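Side-chain contacts in DNA primase (Aquifex aeolicus, PDB 2AU3), which synthesises, as a DNA-directed RNA polymerase, the short RNA primers from which DNA polymerase starts during replication: residues K357-N362 against S388-K393; E239-E244 against K285-V290; E103-A108 against L168-L173. All coordinates share one frame; numbering follows the deposited sequence.

Contact 1 (K357-N362 against S388-K393); sequences KTAREN and SEFHTK
Phe390 and Lys393 both set CG anti to the backbone N (chi1 -157° and -177°), and this sends the two side chains out from helix 380-394 toward the last residues of helix 351-358 and the turn after it. The Phe390 ring leads with its CE1 and CZ corner, and CZ meets the methyl CB of Ala359 at 3.7 Å; the methyl approaches the ring obliquely. Both groups are buried. Phe370 stacks on the same ring and Ile356 also touches it, so Ala359 closes one part of a larger apolar cluster. Lys393, extended beyond CG, reaches across to the backbone of Lys357. Its NZ lies 3.9 Å from Lys357 CA, and its hydrogen bond goes to the backbone O of Ile356. A positive charge placed there would probably be favoured by the carbonyls near this end of the helix. Arg360 brings a second positive charge to this solvent-facing side, its NE 5.5 Å from Lys393 NZ, and its NH2 stays 4.5 Å from Lys393 O. A buried aromatic-methyl touch and, separately, a lysine bonded to a backbone carbonyl join helix 380-394 to helix 351-358 and the turn that follows it, within the helical domain of DnaG primase.

Contact 2 (E239-E244 against K285-V290); sequences EYIKEE and KFTKKV
The Phe286 ring takes no part in the touch across the segments; only its CB comes near, 4.3 Å from Ile241 CG2, while the rest of the side chain turns toward Leu234 and Lys238, earlier on the helix that carries Ile241. Tyr240, the other aromatic group, has Glu239 CG over one face, 3.7 Å above the ring plane and offset toward the rim. The contact itself is carried by one methyl. Ile241 CG2, anti to the backbone N as chi1 of -68° for CG1 requires, reaches between two successive residues of the opposite segment. It meets Thr287 CB at 3.7 Å, the two side chains crossing at about a right angle, and it comes equally near the carbonyl O of Phe286. Beside this apolar touch a single water links polar atoms of the two segments. It donates to Ile241 O at 2.8 Å, and more weakly to Phe286 O at 3.3 Å. The same water bonds to Thr287 OG1 at 3.0 Å. The water thus bridges a helix carbonyl to a carbonyl and a hydroxyl of the loop, where no direct hydrogen bond joins the two segments. Both Ile241 and Thr287 also rest on Ala247, the first residue of strand 247-249. Helix 234-244 therefore packs beside the start of two parallel strands of the Toprim sheet: strand 247-249, which it directly precedes, and strand 289-293, which pairs with strand 247-249 through Lys289 and Ala247 and, on its other flank, with strand 317-321.

Contact 3 (E103-A108 against L168-L173); sequences EKVYVA and LETKNL
Val105 reaches from helix 101-122 with its two methyls divided between neighbouring residues of the turn that follows helix 164-168. The closer, buried side is formed by Val105 CG1 and Thr170 CG2 at 3.9 Å, the two side chains sliding past each other in opposite directions. This side is packed further by Ala166, which touches Val105, and Leu109, which touches Thr170. The looser side is that of Glu169: only its CB approaches, 4.1 Å from Val105 CG2, and the exposed chain then bends at chi2 (-73°) and carries the carboxylate away from Val105, toward Lys101 at the start of the same helix, with which it makes a long, weak ion pair. Thr170 uses its two branches differently. With chi1 at 62° the hydroxyl faces back over its own backbone while the methyl is left to Val105. OG1 accepts from Asn172 N at 3.3 Å, N-H...O angle 157°, making an ST turn, and is also hydrogen-bonded to Tyr167 O. With an alanine here, Val105 CG1 would probably face a gap and Asn172 N and Tyr167 O would each lose a partner. The two segments touch carbon to carbon with no hydrogen bond between them, so the contact is apolar in character; the Thr170 hydroxyl is used by its own stretch of chain, which probably helps hold the turn and keeps the methyl facing Val105.

How the contacts relate
The three contacts follow one another along the chain without interlocking and mark successive parts of an elongated molecule. Contact 3 lies toward the N-terminal part of the primase core, contact 2 in the Toprim region and contact 1 in the C-terminal helical region. Contact 2 is the middle one: its centre is 32 Å from that of contact 3 and 30 Å from that of contact 1, with nearest atoms about 15 Å apart in each case. The centres of contacts 1 and 3 are 54 Å apart. All lie away from the zinc site; contact 2 nevertheless involves the sheet whose strands 247-249 and 289-293 lead to Glu251, Asp295 and Asp297, the predicted magnesium ligands.

Contact 1 (K357-N362 against S388-K393)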
loop_
_atom_site.group_PDB
_atom_site.type_symbol
_atom_site.label_atom_id
_atom_site.label_comp_id
_atom_site.label_asym_id
_atom_site.label_seq_id
_atom_site.Cartn_x
_atom_site.Cartn_y
_atom_site.Cartn_z
ATOM N N LYS A 357 13.138 29.861 11.170
ATOM C CA LYS A 357 12.860 30.940 10.216
ATOM C C LYS A 357 11.641 31.798 10.602
ATOM O O LYS A 357 11.654 33.036 10.415
ATOM C CB LYS A 357 12.674 30.362 8.817
ATOM C CG LYS A 357 12.801 31.379 7.677
ATOM C CD LYS A 357 12.327 30.791 6.338
ATOM C CE LYS A 357 11.810 31.881 5.402
ATOM N NZ LYS A 357 12.705 32.137 4.210
ATOM N N THR A 358 10.603 31.148 11.140
ATOM C CA THR A 358 9.319 31.810 11.392
ATOM C C THR A 358 8.986 32.137 12.864
ATOM O O THR A 358 7.953 32.743 13.144
ATOM C CB THR A 358 8.155 31.013 10.754
ATOM O OG1 THR A 358 8.154 29.665 11.249
ATOM C CG2 THR A 358 8.358 30.854 9.252
ATOM N N ALA A 359 9.841 31.735 13.799
ATOM C CA ALA A 359 9.552 31.963 15.213
ATOM C C ALA A 359 9.253 33.443 15.460
ATOM O O ALA A 359 8.427 33.773 16.310
ATOM C CB ALA A 359 10.690 31.487 16.087
ATOM N N ARG A 360 9.910 34.305 14.678
ATOM C CA ARG A 360 9.619 35.743 14.580
ATOM C C ARG A 360 8.125 36.134 14.590
ATOM O O ARG A 360 7.773 37.242 15.005
ATOM C CB ARG A 360 10.233 36.310 13.294
ATOM C CG ARG A 360 11.708 36.664 13.397
ATOM C CD ARG A 360 12.004 37.689 14.486
ATOM N NE ARG A 360 13.448 37.899 14.636
ATOM C CZ ARG A 360 14.013 38.552 15.651
ATOM N NH1 ARG A 360 13.254 39.070 16.608
ATOM N NH2 ARG A 360 15.336 38.692 15.707
ATOM N N GLU A 361 7.266 35.250 14.080
ATOM C CA GLU A 361 5.821 35.516 14.006
ATOM C C GLU A 361 5.197 35.659 15.390
ATOM O O GLU A 361 4.377 36.557 15.626
ATOM C CB GLU A 361 5.102 34.392 13.260
ATOM C CG GLU A 361 4.803 34.681 11.806
ATOM C CD GLU A 361 4.831 33.429 10.950
ATOM O OE1 GLU A 361 4.202 32.413 11.345
ATOM O OE2 GLU A 361 5.477 33.460 9.877
ATOM N N ASN A 362 5.593 34.757 16.287
ATOM C CA ASN A 362 4.985 34.593 17.607
ATOM C C ASN A 362 5.977 33.857 18.502
ATOM O O ASN A 362 5.832 32.651 18.754
ATOM C CB ASN A 362 3.683 33.785 17.486
ATOM C CG ASN A 362 2.826 33.830 18.748
ATOM O OD1 ASN A 362 3.332 33.848 19.878
ATOM N ND2 ASN A 362 1.508 33.817 18.555
ATOM N N SER A 388 20.988 25.405 19.996
ATOM C CA SER A 388 21.962 26.494 19.935
ATOM C C SER A 388 21.554 27.567 18.937
ATOM O O SER A 388 21.642 28.749 19.239
ATOM C CB SER A 388 23.360 25.966 19.602
ATOM O OG SER A 388 23.782 25.060 20.588
ATOM N N GLU A 389 21.108 27.142 17.759
ATOM C CA GLU A 389 20.726 28.059 16.687
ATOM C C GLU A 389 19.557 28.952 17.115
ATOM O O GLU A 389 19.585 30.173 16.899
ATOM C CB GLU A 389 20.356 27.265 15.424
ATOM C CG GLU A 389 20.604 27.984 14.105
ATOM C CD GLU A 389 20.016 27.246 12.895
ATOM O OE1 GLU A 389 19.995 25.992 12.889
ATOM O OE2 GLU A 389 19.582 27.925 11.933
ATOM N N PHE A 390 18.537 28.335 17.726
ATOM C CA PHE A 390 17.361 29.049 18.210
ATOM C C PHE A 390 17.732 30.023 19.347
ATOM O O PHE A 390 17.262 31.164 19.367
ATOM C CB PHE A 390 16.314 28.059 18.706
ATOM C CG PHE A 390 14.912 28.601 18.722
ATOM C CD1 PHE A 390 14.042 28.325 17.678
ATOM C CD2 PHE A 390 14.446 29.341 19.805
ATOM C CE1 PHE A 390 12.722 28.801 17.693
ATOM C CE2 PHE A 390 13.127 29.821 19.836
ATOM C CZ PHE A 390 12.262 29.553 18.772
ATOM N N HIS A 391 18.557 29.554 20.285
ATOM C CA HIS A 391 19.052 30.372 21.390
ATOM C C HIS A 391 19.809 31.605 20.862
ATOM O O HIS A 391 19.532 32.747 21.270
ATOM C CB HIS A 391 19.962 29.514 22.274
ATOM C CG HIS A 391 20.769 30.292 23.270
ATOM N ND1 HIS A 391 20.232 30.786 24.442
ATOM C CD2 HIS A 391 22.078 30.635 23.281
ATOM C CE1 HIS A 391 21.174 31.417 25.121
ATOM N NE2 HIS A 391 22.303 31.337 24.441
ATOM N N THR A 392 20.751 31.360 19.951
ATOM C CA THR A 392 21.551 32.406 19.327
ATOM C C THR A 392 20.648 33.443 18.695
ATOM O O THR A 392 20.742 34.631 18.982
ATOM C CB THR A 392 22.508 31.808 18.264
ATOM O OG1 THR A 392 23.490 30.987 18.908
ATOM C CG2 THR A 392 23.245 32.921 17.512
ATOM N N LYS A 393 19.768 32.954 17.827
ATOM C CA LYS A 393 18.830 33.803 17.138
ATOM C C LYS A 393 17.817 34.524 18.087
ATOM O O LYS A 393 17.760 35.748 18.047
ATOM C CB LYS A 393 18.059 33.016 16.062
ATOM C CG LYS A 393 17.091 33.865 15.244
ATOM C CD LYS A 393 16.616 33.180 13.971
ATOM C CE LYS A 393 15.971 34.177 13.016
ATOM N NZ LYS A 393 15.337 33.496 11.852
#

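Contact 2 (E239-E244 against K285-V290)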
loop_
_atom_site.group_PDB
_atom_site.type_symbol
_atom_site.label_atom_id
_atom_site.label_comp_id
_atom_site.label_asym_id
_atom_site.label_seq_id
_atom_site.Cartn_x
_atom_site.Cartn_y
_atom_site.Cartn_z
ATOM N N GLU A 239 10.832 1.237 -4.075
ATOM C CA GLU A 239 11.916 1.477 -5.034
ATOM C C GLU A 239 12.024 2.982 -5.382
ATOM O O GLU A 239 13.108 3.514 -5.506
ATOM C CB GLU A 239 11.757 0.593 -6.278
ATOM C CG GLU A 239 10.667 1.052 -7.258
ATOM C CD GLU A 239 10.351 -0.006 -8.312
ATOM O OE1 GLU A 239 11.182 -0.929 -8.487
ATOM O OE2 GLU A 239 9.287 0.062 -8.967
ATOM N N TYR A 240 10.897 3.671 -5.468
ATOM C CA TYR A 240 10.918 5.130 -5.689
ATOM C C TYR A 240 11.434 5.905 -4.485
ATOM O O TYR A 240 12.231 6.858 -4.625
ATOM C CB TYR A 240 9.520 5.608 -6.119
ATOM C CG TYR A 240 9.039 4.851 -7.347
ATOM C CD1 TYR A 240 9.574 5.131 -8.608
ATOM C CD2 TYR A 240 8.130 3.784 -7.229
ATOM C CE1 TYR A 240 9.159 4.416 -9.742
ATOM C CE2 TYR A 240 7.692 3.078 -8.350
ATOM C CZ TYR A 240 8.208 3.404 -9.610
ATOM O OH TYR A 240 7.827 2.695 -10.711
ATOM N N ILE A 241 10.989 5.512 -3.294
ATOM C CA ILE A 241 11.478 6.111 -2.047
ATOM C C ILE A 241 13.027 6.016 -1.930
ATOM O O ILE A 241 13.708 7.003 -1.578
ATOM C CB ILE A 241 10.804 5.427 -0.845
ATOM C CG1 ILE A 241 9.288 5.746 -0.778
ATOM C CG2 ILE A 241 11.521 5.754 0.419
ATOM C CD1 ILE A 241 8.550 4.887 0.299
ATOM N N LYS A 242 13.572 4.832 -2.221
ATOM C CA LYS A 242 15.024 4.628 -2.213
ATOM C C LYS A 242 15.738 5.496 -3.265
ATOM O O LYS A 242 16.742 6.187 -2.974
ATOM C CB LYS A 242 15.344 3.142 -2.440
ATOM C CG LYS A 242 16.849 2.845 -2.627
ATOM C CD LYS A 242 17.131 1.339 -2.614
ATOM C CE LYS A 242 18.552 1.032 -2.105
ATOM N NZ LYS A 242 18.929 -0.410 -2.323
ATOM N N GLU A 243 15.227 5.454 -4.490
ATOM C CA GLU A 243 15.802 6.206 -5.580
ATOM C C GLU A 243 15.777 7.714 -5.291
ATOM O O GLU A 243 16.764 8.409 -5.555
ATOM C CB GLU A 243 15.063 5.888 -6.894
ATOM C CG GLU A 243 15.662 6.554 -8.130
ATOM C CD GLU A 243 15.268 8.022 -8.261
ATOM O OE1 GLU A 243 14.184 8.391 -7.753
ATOM O OE2 GLU A 243 16.041 8.807 -8.872
ATOM N N GLU A 244 14.641 8.223 -4.808
ATOM C CA GLU A 244 14.484 9.682 -4.605
ATOM C C GLU A 244 15.071 10.218 -3.290
ATOM O O GLU A 244 15.412 11.396 -3.190
ATOM C CB GLU A 244 13.026 10.118 -4.786
ATOM C CG GLU A 244 12.519 9.841 -6.204
ATOM C CD GLU A 244 11.068 10.227 -6.421
ATOM O OE1 GLU A 244 10.219 9.306 -6.610
ATOM O OE2 GLU A 244 10.779 11.447 -6.441
ATOM N N LYS A 285 12.817 2.524 8.222
ATOM C CA LYS A 285 13.663 1.496 7.607
ATOM C C LYS A 285 13.882 1.739 6.104
ATOM O O LYS A 285 14.787 1.131 5.506
ATOM C CB LYS A 285 13.069 0.086 7.822
ATOM C CG LYS A 285 12.772 -0.287 9.268
ATOM C CD LYS A 285 12.352 -1.780 9.327
ATOM C CE LYS A 285 11.744 -2.190 10.675
ATOM N NZ LYS A 285 10.614 -3.213 10.531
ATOM N N PHE A 286 13.080 2.608 5.480
ATOM C CA PHE A 286 13.218 2.840 4.021
ATOM C C PHE A 286 13.745 4.202 3.689
ATOM O O PHE A 286 14.258 4.430 2.589
ATOM C CB PHE A 286 11.897 2.612 3.283
ATOM C CG PHE A 286 11.416 1.200 3.375
ATOM C CD1 PHE A 286 11.703 0.292 2.361
ATOM C CD2 PHE A 286 10.760 0.753 4.519
ATOM C CE1 PHE A 286 11.306 -1.048 2.458
ATOM C CE2 PHE A 286 10.369 -0.569 4.625
ATOM C CZ PHE A 286 10.635 -1.472 3.587
ATOM N N THR A 287 13.606 5.119 4.629
ATOM C CA THR A 287 14.010 6.483 4.392
ATOM C C THR A 287 14.205 7.268 5.681
ATOM O O THR A 287 13.611 6.942 6.712
ATOM C CB THR A 287 12.970 7.185 3.491
ATOM O OG1 THR A 287 13.489 8.451 3.076
ATOM C CG2 THR A 287 11.669 7.524 4.294
ATOM N N LYS A 288 15.020 8.312 5.612
ATOM C CA LYS A 288 15.195 9.191 6.757
ATOM C C LYS A 288 14.694 10.606 6.469
ATOM O O LYS A 288 14.977 11.530 7.235
ATOM C CB LYS A 288 16.680 9.213 7.225
ATOM C CG LYS A 288 17.241 7.854 7.601
ATOM C CD LYS A 288 16.429 7.118 8.673
ATOM C CE LYS A 288 17.020 5.717 8.921
ATOM N NZ LYS A 288 16.442 5.041 10.134
ATOM N N LYS A 289 13.936 10.769 5.371
ATOM C CA LYS A 289 13.296 12.049 5.040
ATOM C C LYS A 289 11.843 11.805 4.608
ATOM O O LYS A 289 11.575 11.025 3.693
ATOM C CB LYS A 289 14.014 12.762 3.887
ATOM C CG LYS A 289 15.282 13.486 4.227
ATOM C CD LYS A 289 15.698 14.373 3.026
ATOM C CE LYS A 289 17.219 14.616 2.998
ATOM N NZ LYS A 289 17.591 15.897 2.272
ATOM N N VAL A 290 10.925 12.477 5.269
ATOM C CA VAL A 290 9.527 12.329 4.969
ATOM C C VAL A 290 8.881 13.680 4.845
ATOM O O VAL A 290 8.880 14.483 5.774
ATOM C CB VAL A 290 8.792 11.475 6.015
ATOM C CG1 VAL A 290 7.270 11.585 5.847
ATOM C CG2 VAL A 290 9.248 9.995 5.901
HETATM O O HOH W 1 15.021 7.166 0.867
#

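Contact 3 (E103-A108 against L168-L173)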
loop_
_atom_site.group_PDB
_atom_site.type_symbol
_atom_site.label_atom_id
_atom_site.label_comp_id
_atom_site.label_asym_id
_atom_site.label_seq_id
_atom_site.Cartn_x
_atom_site.Cartn_y
_atom_site.Cartn_z
ATOM N N GLU A 103 -0.545 -21.358 4.923
ATOM C CA GLU A 103 -0.318 -21.210 3.486
ATOM C C GLU A 103 -1.621 -20.940 2.706
ATOM O O GLU A 103 -1.640 -20.134 1.768
ATOM C CB GLU A 103 0.312 -22.493 2.940
ATOM C CG GLU A 103 1.427 -22.290 1.933
ATOM C CD GLU A 103 2.566 -21.446 2.470
ATOM O OE1 GLU A 103 3.333 -21.947 3.326
ATOM O OE2 GLU A 103 2.691 -20.285 2.027
ATOM N N LYS A 104 -2.693 -21.635 3.089
ATOM C CA LYS A 104 -3.965 -21.524 2.380
ATOM C C LYS A 104 -4.582 -20.152 2.570
ATOM O O LYS A 104 -5.228 -19.645 1.668
ATOM C CB LYS A 104 -4.961 -22.602 2.816
ATOM C CG LYS A 104 -4.598 -24.039 2.457
ATOM C CD LYS A 104 -5.676 -25.026 2.988
ATOM C CE LYS A 104 -6.488 -24.419 4.178
ATOM N NZ LYS A 104 -7.488 -25.323 4.844
ATOM N N VAL A 105 -4.426 -19.588 3.762
ATOM C CA VAL A 105 -4.900 -18.222 4.048
ATOM C C VAL A 105 -4.363 -17.221 2.997
ATOM O O VAL A 105 -5.131 -16.513 2.330
ATOM C CB VAL A 105 -4.563 -17.830 5.514
ATOM C CG1 VAL A 105 -4.777 -16.318 5.786
ATOM C CG2 VAL A 105 -5.431 -18.653 6.479
ATOM N N TYR A 106 -3.045 -17.233 2.787
ATOM C CA TYR A 106 -2.427 -16.305 1.840
ATOM C C TYR A 106 -2.889 -16.586 0.427
ATOM O O TYR A 106 -3.101 -15.665 -0.357
ATOM C CB TYR A 106 -0.888 -16.375 1.933
ATOM C CG TYR A 106 -0.368 -15.738 3.205
ATOM C CD1 TYR A 106 -0.271 -14.336 3.320
ATOM C CD2 TYR A 106 -0.024 -16.515 4.307
ATOM C CE1 TYR A 106 0.191 -13.730 4.498
ATOM C CE2 TYR A 106 0.421 -15.922 5.505
ATOM C CZ TYR A 106 0.529 -14.524 5.593
ATOM O OH TYR A 106 0.965 -13.930 6.768
ATOM N N VAL A 107 -3.066 -17.866 0.100
ATOM C CA VAL A 107 -3.535 -18.219 -1.220
ATOM C C VAL A 107 -4.977 -17.760 -1.394
ATOM O O VAL A 107 -5.344 -17.311 -2.478
ATOM C CB VAL A 107 -3.361 -19.730 -1.533
ATOM C CG1 VAL A 107 -4.184 -20.151 -2.763
ATOM C CG2 VAL A 107 -1.888 -20.052 -1.747
ATOM N N ALA A 108 -5.775 -17.841 -0.326
ATOM C CA ALA A 108 -7.169 -17.400 -0.373
ATOM C C ALA A 108 -7.251 -15.885 -0.537
ATOM O O ALA A 108 -8.027 -15.376 -1.347
ATOM C CB ALA A 108 -7.928 -17.825 0.896
ATOM N N LEU A 168 -11.853 -17.959 6.148
ATOM C CA LEU A 168 -12.625 -17.623 7.350
ATOM C C LEU A 168 -11.743 -17.144 8.490
ATOM O O LEU A 168 -12.167 -16.327 9.295
ATOM C CB LEU A 168 -13.476 -18.831 7.809
ATOM C CG LEU A 168 -14.730 -19.146 6.972
ATOM C CD1 LEU A 168 -15.314 -20.550 7.273
ATOM C CD2 LEU A 168 -15.812 -18.050 7.130
ATOM N N GLU A 169 -10.508 -17.641 8.549
ATOM C CA GLU A 169 -9.524 -17.133 9.495
ATOM C C GLU A 169 -9.177 -15.638 9.322
ATOM O O GLU A 169 -8.591 -15.046 10.227
ATOM C CB GLU A 169 -8.229 -17.965 9.448
ATOM C CG GLU A 169 -8.382 -19.408 9.926
ATOM C CD GLU A 169 -8.537 -19.526 11.436
ATOM O OE1 GLU A 169 -8.016 -18.647 12.167
ATOM O OE2 GLU A 169 -9.184 -20.497 11.894
ATOM N N THR A 170 -9.504 -15.045 8.172
ATOM C CA THR A 170 -9.215 -13.602 7.950
ATOM C C THR A 170 -10.266 -12.681 8.555
ATOM O O THR A 170 -10.008 -11.491 8.750
ATOM C CB THR A 170 -9.081 -13.252 6.463
ATOM O OG1 THR A 170 -10.318 -13.527 5.791
ATOM C CG2 THR A 170 -8.038 -14.141 5.762
ATOM N N LYS A 171 -11.449 -13.236 8.815
ATOM C CA LYS A 171 -12.626 -12.476 9.256
ATOM C C LYS A 171 -13.161 -11.482 8.212
ATOM O O LYS A 171 -13.882 -10.529 8.548
ATOM C CB LYS A 171 -12.385 -11.795 10.618
ATOM C CG LYS A 171 -12.119 -12.784 11.751
ATOM C CD LYS A 171 -10.689 -12.692 12.213
ATOM C CE LYS A 171 -10.607 -12.388 13.690
ATOM N NZ LYS A 171 -9.903 -11.095 13.900
ATOM N N ASN A 172 -12.807 -11.714 6.951
ATOM C CA ASN A 172 -13.318 -10.911 5.854
ATOM C C ASN A 172 -14.661 -11.414 5.383
ATOM O O ASN A 172 -15.237 -10.881 4.435
ATOM C CB ASN A 172 -12.319 -10.864 4.693
ATOM C CG ASN A 172 -11.076 -10.093 5.041
ATOM O OD1 ASN A 172 -11.139 -9.072 5.719
ATOM N ND2 ASN A 172 -9.938 -10.593 4.610
ATOM N N LEU A 173 -15.140 -12.452 6.059
ATOM C CA LEU A 173 -16.437 -13.074 5.795
ATOM C C LEU A 173 -17.274 -13.148 7.069
ATOM O O LEU A 173 -16.834 -13.701 8.074
ATOM C CB LEU A 173 -16.220 -14.494 5.285
ATOM C CG LEU A 173 -16.896 -14.859 3.983
ATOM C CD1 LEU A 173 -16.628 -13.783 2.968
ATOM C CD2 LEU A 173 -16.420 -16.230 3.511
#